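Succinate dehydrogenase subunit A (Mycolicibacterium smegmatis MC2 51, PDB 6LUM) probably oxidises succinate to fumarate as the FAD-binding flavoprotein subunit of succinate dehydrogenase, passing the electrons on to its iron-sulfur partner subunit. Local coordinates at residues D[157-169]-D[180-194]. Sequence-based numbering, arbitrary orientation.
Sequences EFFNEFYALDIAL and GVIAYELATGDIHVF. With FAD (flavin-adenine dinucleotide), chain Y.
With CG of F162 roughly anti to its own carbonyl carbon (chi1 -91°) and CG of E185 anti to its backbone N (chi1 -171°), ring and glutamate chain lie side by side on one face of an antiparallel strand pair. They pair across a beta hairpin of the FAD-binding domain, built from strands 162-172 and 175-185, with 191-195 as the next strand. The extended aliphatic part of E185 suits a ring face: its CB sits 4.2 Å from the F162 centroid, a CH-pi contact. CB of F159 covers the opposite face, so F162 is clamped between two methylenes. The F162 edge meets the H192 face in a T-shaped pair, CE2 being 3.7 Å from ND1 of H192, which also hydrogen-bonds H5. F194 in turn drives its edge into the F159 face, planes 77° apart, and touches F162 CE2 through CZ at 3.9 Å. These flat rings fill the space between the hairpin and the parallel sheet of strands 157-160 and 31-35. Were F162 an alanine, a gap would probably open between E185, H192 and F194, and one imidazole face would lose the ring edge that meets it. Small A164 and A183 let their backbones come close; the adenine of FAD lies against backbone 162-164, A164 N giving N1A a weak hydrogen bond. At the bulge, L165 CD1 packs on Y184 CB at 3.8 Å, and helix 503-527 covers both side chains. Where the turn begins, L186 N binds E161 O at 3.1 Å, nearly straight, while the E161 carboxylate makes a salt bridge to R74 of subunit B. L165 and D166 form a classic beta bulge opposite I182, whose carbonyl O accepts both amides in its plane, L165 N at 2.8 Å and D166 N at 3.0 Å.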
# COMPACT_ATOMS: atom_id res chain seq x y z
N GLU D 157 -19.91 -6.35 -5.48
CA GLU D 157 -20.25 -6.39 -6.89
C GLU D 157 -21.71 -6.02 -7.06
O GLU D 157 -22.58 -6.64 -6.45
CB GLU D 157 -19.97 -7.77 -7.47
N PHE D 158 -21.98 -5.02 -7.89
CA PHE D 158 -23.33 -4.55 -8.15
C PHE D 158 -23.66 -4.80 -9.61
O PHE D 158 -22.86 -4.50 -10.49
CB PHE D 158 -23.47 -3.06 -7.85
CG PHE D 158 -23.77 -2.76 -6.43
CD1 PHE D 158 -25.02 -2.99 -5.92
CD2 PHE D 158 -22.81 -2.22 -5.61
CE1 PHE D 158 -25.29 -2.70 -4.62
CE2 PHE D 158 -23.09 -1.94 -4.32
CZ PHE D 158 -24.33 -2.18 -3.82
N PHE D 159 -24.84 -5.34 -9.85
CA PHE D 159 -25.36 -5.52 -11.20
C PHE D 159 -26.54 -4.56 -11.33
O PHE D 159 -27.67 -4.92 -11.04
CB PHE D 159 -25.77 -6.96 -11.44
CG PHE D 159 -24.62 -7.91 -11.50
CD1 PHE D 159 -24.04 -8.23 -12.70
CD2 PHE D 159 -24.11 -8.47 -10.35
CE1 PHE D 159 -22.99 -9.08 -12.75
CE2 PHE D 159 -23.06 -9.33 -10.41
CZ PHE D 159 -22.50 -9.63 -11.61
N ASN D 160 -26.26 -3.34 -11.76
CA ASN D 160 -27.27 -2.30 -11.79
C ASN D 160 -28.16 -2.44 -13.00
O ASN D 160 -27.69 -2.74 -14.10
CB ASN D 160 -26.62 -0.93 -11.79
CG ASN D 160 -25.65 -0.74 -10.67
OD1 ASN D 160 -26.04 -0.70 -9.51
ND2 ASN D 160 -24.38 -0.62 -10.99
N GLU D 161 -29.45 -2.23 -12.80
CA GLU D 161 -30.47 -2.34 -13.84
C GLU D 161 -30.54 -3.77 -14.38
O GLU D 161 -30.38 -4.03 -15.57
CB GLU D 161 -30.22 -1.32 -14.94
CG GLU D 161 -30.49 0.08 -14.44
CD GLU D 161 -30.18 1.14 -15.45
OE1 GLU D 161 -29.56 0.82 -16.48
OE2 GLU D 161 -30.56 2.30 -15.22
N PHE D 162 -30.81 -4.69 -13.47
CA PHE D 162 -31.03 -6.11 -13.74
C PHE D 162 -32.38 -6.48 -13.15
O PHE D 162 -32.47 -6.74 -11.95
CB PHE D 162 -29.94 -6.96 -13.11
CG PHE D 162 -28.77 -7.22 -13.99
CD1 PHE D 162 -28.00 -6.19 -14.44
CD2 PHE D 162 -28.42 -8.50 -14.33
CE1 PHE D 162 -26.91 -6.43 -15.23
CE2 PHE D 162 -27.34 -8.73 -15.11
CZ PHE D 162 -26.58 -7.69 -15.56
N TYR D 163 -33.42 -6.54 -13.95
CA TYR D 163 -34.74 -6.88 -13.43
C TYR D 163 -34.81 -8.37 -13.20
O TYR D 163 -35.07 -9.14 -14.12
CB TYR D 163 -35.83 -6.44 -14.40
CG TYR D 163 -35.96 -4.95 -14.56
CD1 TYR D 163 -34.91 -4.19 -15.03
CD2 TYR D 163 -37.14 -4.31 -14.24
CE1 TYR D 163 -35.03 -2.84 -15.17
CE2 TYR D 163 -37.27 -2.97 -14.39
CZ TYR D 163 -36.21 -2.24 -14.85
OH TYR D 163 -36.32 -0.88 -15.00
N ALA D 164 -34.58 -8.80 -11.96
CA ALA D 164 -34.71 -10.21 -11.62
C ALA D 164 -36.13 -10.69 -11.83
O ALA D 164 -37.03 -10.29 -11.09
CB ALA D 164 -34.28 -10.47 -10.18
N LEU D 165 -36.35 -11.55 -12.81
CA LEU D 165 -37.68 -11.93 -13.23
C LEU D 165 -38.14 -13.28 -12.71
O LEU D 165 -39.34 -13.53 -12.68
CB LEU D 165 -37.77 -11.95 -14.76
CG LEU D 165 -37.79 -10.58 -15.42
CD1 LEU D 165 -37.82 -10.70 -16.91
CD2 LEU D 165 -38.98 -9.81 -14.93
N ASP D 166 -37.23 -14.16 -12.31
CA ASP D 166 -37.69 -15.46 -11.83
C ASP D 166 -36.63 -16.08 -10.94
O ASP D 166 -35.48 -15.65 -10.92
CB ASP D 166 -38.01 -16.40 -12.99
CG ASP D 166 -39.14 -17.34 -12.68
OD1 ASP D 166 -39.39 -18.26 -13.49
OD2 ASP D 166 -39.78 -17.17 -11.62
N ILE D 167 -37.03 -17.10 -10.18
CA ILE D 167 -36.09 -17.94 -9.47
C ILE D 167 -36.30 -19.38 -9.92
O ILE D 167 -37.34 -19.74 -10.46
CB ILE D 167 -36.20 -17.83 -7.94
CG1 ILE D 167 -37.48 -18.46 -7.44
CG2 ILE D 167 -36.12 -16.40 -7.50
CD1 ILE D 167 -37.71 -18.21 -5.99
N ALA D 168 -35.28 -20.19 -9.68
CA ALA D 168 -35.26 -21.59 -10.11
C ALA D 168 -35.26 -22.47 -8.87
O ALA D 168 -34.25 -22.56 -8.18
CB ALA D 168 -34.05 -21.86 -10.98
N LEU D 169 -36.39 -23.10 -8.60
CA LEU D 169 -36.51 -24.05 -7.50
C LEU D 169 -36.34 -25.45 -8.07
O LEU D 169 -37.25 -25.98 -8.71
CB LEU D 169 -37.86 -23.93 -6.81
CG LEU D 169 -38.21 -22.71 -5.97
CD1 LEU D 169 -39.32 -23.08 -5.02
CD2 LEU D 169 -37.02 -22.22 -5.21
N GLY D 180 -31.02 -20.71 -8.35
CA GLY D 180 -30.62 -19.62 -9.22
C GLY D 180 -31.68 -18.56 -9.36
O GLY D 180 -32.85 -18.77 -9.04
N VAL D 181 -31.25 -17.42 -9.88
CA VAL D 181 -32.10 -16.27 -10.16
C VAL D 181 -31.93 -15.93 -11.63
O VAL D 181 -30.81 -15.72 -12.10
CB VAL D 181 -31.73 -15.07 -9.28
CG1 VAL D 181 -32.43 -13.85 -9.76
CG2 VAL D 181 -32.12 -15.34 -7.86
N ILE D 182 -33.04 -15.88 -12.36
CA ILE D 182 -33.05 -15.50 -13.76
C ILE D 182 -33.41 -14.02 -13.84
O ILE D 182 -34.51 -13.62 -13.45
CB ILE D 182 -34.04 -16.35 -14.57
CG1 ILE D 182 -33.57 -17.79 -14.66
CG2 ILE D 182 -34.23 -15.77 -15.93
CD1 ILE D 182 -34.07 -18.67 -13.58
N ALA D 183 -32.47 -13.23 -14.36
CA ALA D 183 -32.57 -11.78 -14.42
C ALA D 183 -32.52 -11.32 -15.87
O ALA D 183 -32.14 -12.06 -16.77
CB ALA D 183 -31.43 -11.13 -13.64
N TYR D 184 -32.89 -10.07 -16.08
CA TYR D 184 -32.99 -9.48 -17.41
C TYR D 184 -32.21 -8.18 -17.41
O TYR D 184 -32.62 -7.22 -16.76
CB TYR D 184 -34.45 -9.25 -17.78
CG TYR D 184 -34.70 -8.51 -19.07
CD1 TYR D 184 -35.00 -9.19 -20.22
CD2 TYR D 184 -34.68 -7.14 -19.11
CE1 TYR D 184 -35.25 -8.53 -21.39
CE2 TYR D 184 -34.92 -6.46 -20.28
CZ TYR D 184 -35.20 -7.16 -21.41
OH TYR D 184 -35.45 -6.48 -22.57
N GLU D 185 -31.10 -8.14 -18.12
CA GLU D 185 -30.29 -6.93 -18.18
C GLU D 185 -30.99 -5.90 -19.04
O GLU D 185 -31.19 -6.11 -20.23
CB GLU D 185 -28.92 -7.24 -18.75
CG GLU D 185 -27.96 -6.10 -18.66
CD GLU D 185 -26.66 -6.39 -19.35
OE1 GLU D 185 -26.64 -7.23 -20.26
OE2 GLU D 185 -25.64 -5.77 -18.98
N LEU D 186 -31.36 -4.77 -18.44
CA LEU D 186 -32.09 -3.75 -19.19
C LEU D 186 -31.25 -3.20 -20.32
O LEU D 186 -31.77 -2.91 -21.40
CB LEU D 186 -32.51 -2.61 -18.26
CG LEU D 186 -33.10 -1.37 -18.93
CD1 LEU D 186 -34.55 -1.58 -19.25
CD2 LEU D 186 -32.92 -0.16 -18.08
N ALA D 187 -29.94 -3.07 -20.11
CA ALA D 187 -29.09 -2.31 -21.02
C ALA D 187 -28.84 -3.04 -22.33
O ALA D 187 -28.58 -2.40 -23.35
CB ALA D 187 -27.77 -1.99 -20.35
N THR D 188 -28.87 -4.37 -22.32
CA THR D 188 -28.56 -5.15 -23.50
C THR D 188 -29.67 -6.07 -23.95
O THR D 188 -29.63 -6.53 -25.09
CB THR D 188 -27.31 -6.02 -23.27
OG1 THR D 188 -27.59 -6.98 -22.25
CG2 THR D 188 -26.16 -5.17 -22.82
N GLY D 189 -30.67 -6.33 -23.12
CA GLY D 189 -31.72 -7.24 -23.49
C GLY D 189 -31.40 -8.69 -23.25
O GLY D 189 -32.17 -9.56 -23.69
N ASP D 190 -30.30 -8.99 -22.59
CA ASP D 190 -29.86 -10.36 -22.37
C ASP D 190 -30.50 -10.93 -21.12
O ASP D 190 -30.82 -10.21 -20.18
CB ASP D 190 -28.34 -10.42 -22.23
CG ASP D 190 -27.62 -10.22 -23.55
OD1 ASP D 190 -28.29 -10.09 -24.59
OD2 ASP D 190 -26.38 -10.20 -23.54
N ILE D 191 -30.68 -12.23 -21.12
CA ILE D 191 -31.09 -12.97 -19.93
C ILE D 191 -29.85 -13.51 -19.25
O ILE D 191 -28.95 -14.04 -19.91
CB ILE D 191 -32.06 -14.10 -20.30
CG1 ILE D 191 -33.07 -13.62 -21.33
CG2 ILE D 191 -32.77 -14.60 -19.09
CD1 ILE D 191 -34.04 -12.63 -20.80
N HIS D 192 -29.79 -13.38 -17.94
CA HIS D 192 -28.69 -13.90 -17.16
C HIS D 192 -29.22 -14.89 -16.15
O HIS D 192 -30.33 -14.73 -15.64
CB HIS D 192 -27.94 -12.81 -16.42
CG HIS D 192 -27.31 -11.79 -17.32
ND1 HIS D 192 -25.99 -11.44 -17.23
CD2 HIS D 192 -27.84 -11.04 -18.31
CE1 HIS D 192 -25.72 -10.52 -18.14
NE2 HIS D 192 -26.82 -10.26 -18.81
N VAL D 193 -28.43 -15.91 -15.85
CA VAL D 193 -28.77 -16.89 -14.83
C VAL D 193 -27.68 -16.84 -13.78
O VAL D 193 -26.52 -17.15 -14.08
CB VAL D 193 -28.91 -18.30 -15.40
CG1 VAL D 193 -29.61 -19.18 -14.41
CG2 VAL D 193 -29.66 -18.26 -16.70
N PHE D 194 -28.03 -16.44 -12.57
CA PHE D 194 -27.10 -16.42 -11.45
C PHE D 194 -27.36 -17.66 -10.63
O PHE D 194 -28.38 -17.74 -9.95
CB PHE D 194 -27.29 -15.17 -10.60
CG PHE D 194 -27.01 -13.89 -11.31
CD1 PHE D 194 -27.93 -13.34 -12.17
CD2 PHE D 194 -25.82 -13.24 -11.12
CE1 PHE D 194 -27.66 -12.18 -12.82
CE2 PHE D 194 -25.56 -12.08 -11.77
CZ PHE D 194 -26.48 -11.56 -12.62
PA FAD Y . -36.70 -0.38 -0.90
O1A FAD Y . -35.74 0.62 -0.30
O2A FAD Y . -38.18 -0.10 -0.90
O5B FAD Y . -36.24 -0.66 -2.42
C5B FAD Y . -36.19 -2.00 -2.93
C4B FAD Y . -34.88 -2.21 -3.66
O4B FAD Y . -34.85 -3.52 -4.24
C3B FAD Y . -34.70 -1.20 -4.79
O3B FAD Y . -33.59 -0.34 -4.50
C2B FAD Y . -34.50 -2.01 -6.06
O2B FAD Y . -33.25 -1.74 -6.70
C1B FAD Y . -34.55 -3.47 -5.64
N9A FAD Y . -35.61 -4.18 -6.40
C8A FAD Y . -36.94 -4.05 -6.21
N7A FAD Y . -37.64 -4.83 -7.07
C5A FAD Y . -36.74 -5.48 -7.85
C6A FAD Y . -36.80 -6.45 -8.96
N6A FAD Y . -37.99 -6.91 -9.43
N1A FAD Y . -35.63 -6.88 -9.48
C2A FAD Y . -34.45 -6.44 -9.03
N3A FAD Y . -34.32 -5.55 -8.02
C4A FAD Y . -35.41 -5.04 -7.40
N1 FAD Y . -40.17 4.21 7.10
C2 FAD Y . -39.75 4.70 8.29
O2 FAD Y . -39.41 3.89 9.18
N3 FAD Y . -39.69 6.02 8.55
C4 FAD Y . -40.03 6.94 7.65
O4 FAD Y . -39.96 8.16 7.93
C4X FAD Y . -40.51 6.49 6.32
N5 FAD Y . -40.88 7.36 5.36
C5X FAD Y . -41.30 6.92 4.15
C6 FAD Y . -41.68 7.83 3.17
C7 FAD Y . -42.12 7.39 1.93
C7M FAD Y . -42.52 8.38 0.88
C8 FAD Y . -42.19 5.93 1.65
C8M FAD Y . -42.66 5.45 0.30
C9 FAD Y . -41.81 5.01 2.62
C9A FAD Y . -41.37 5.46 3.86
N10 FAD Y . -40.99 4.53 4.85
C10 FAD Y . -40.55 5.03 6.09
C1' FAD Y . -41.05 3.09 4.60
C2' FAD Y . -39.64 2.51 4.64
O2' FAD Y . -38.75 3.37 3.92
C3' FAD Y . -39.61 1.11 4.03
O3' FAD Y . -40.05 0.16 5.01
C4' FAD Y . -38.20 0.75 3.57
O4' FAD Y . -37.64 1.87 2.87
C5' FAD Y . -38.22 -0.46 2.65
O5' FAD Y . -37.02 -0.50 1.88
P FAD Y . -36.39 -1.91 1.42
O1P FAD Y . -34.94 -1.94 1.84
O2P FAD Y . -37.33 -3.01 1.85
O3P FAD Y . -36.45 -1.80 -0.19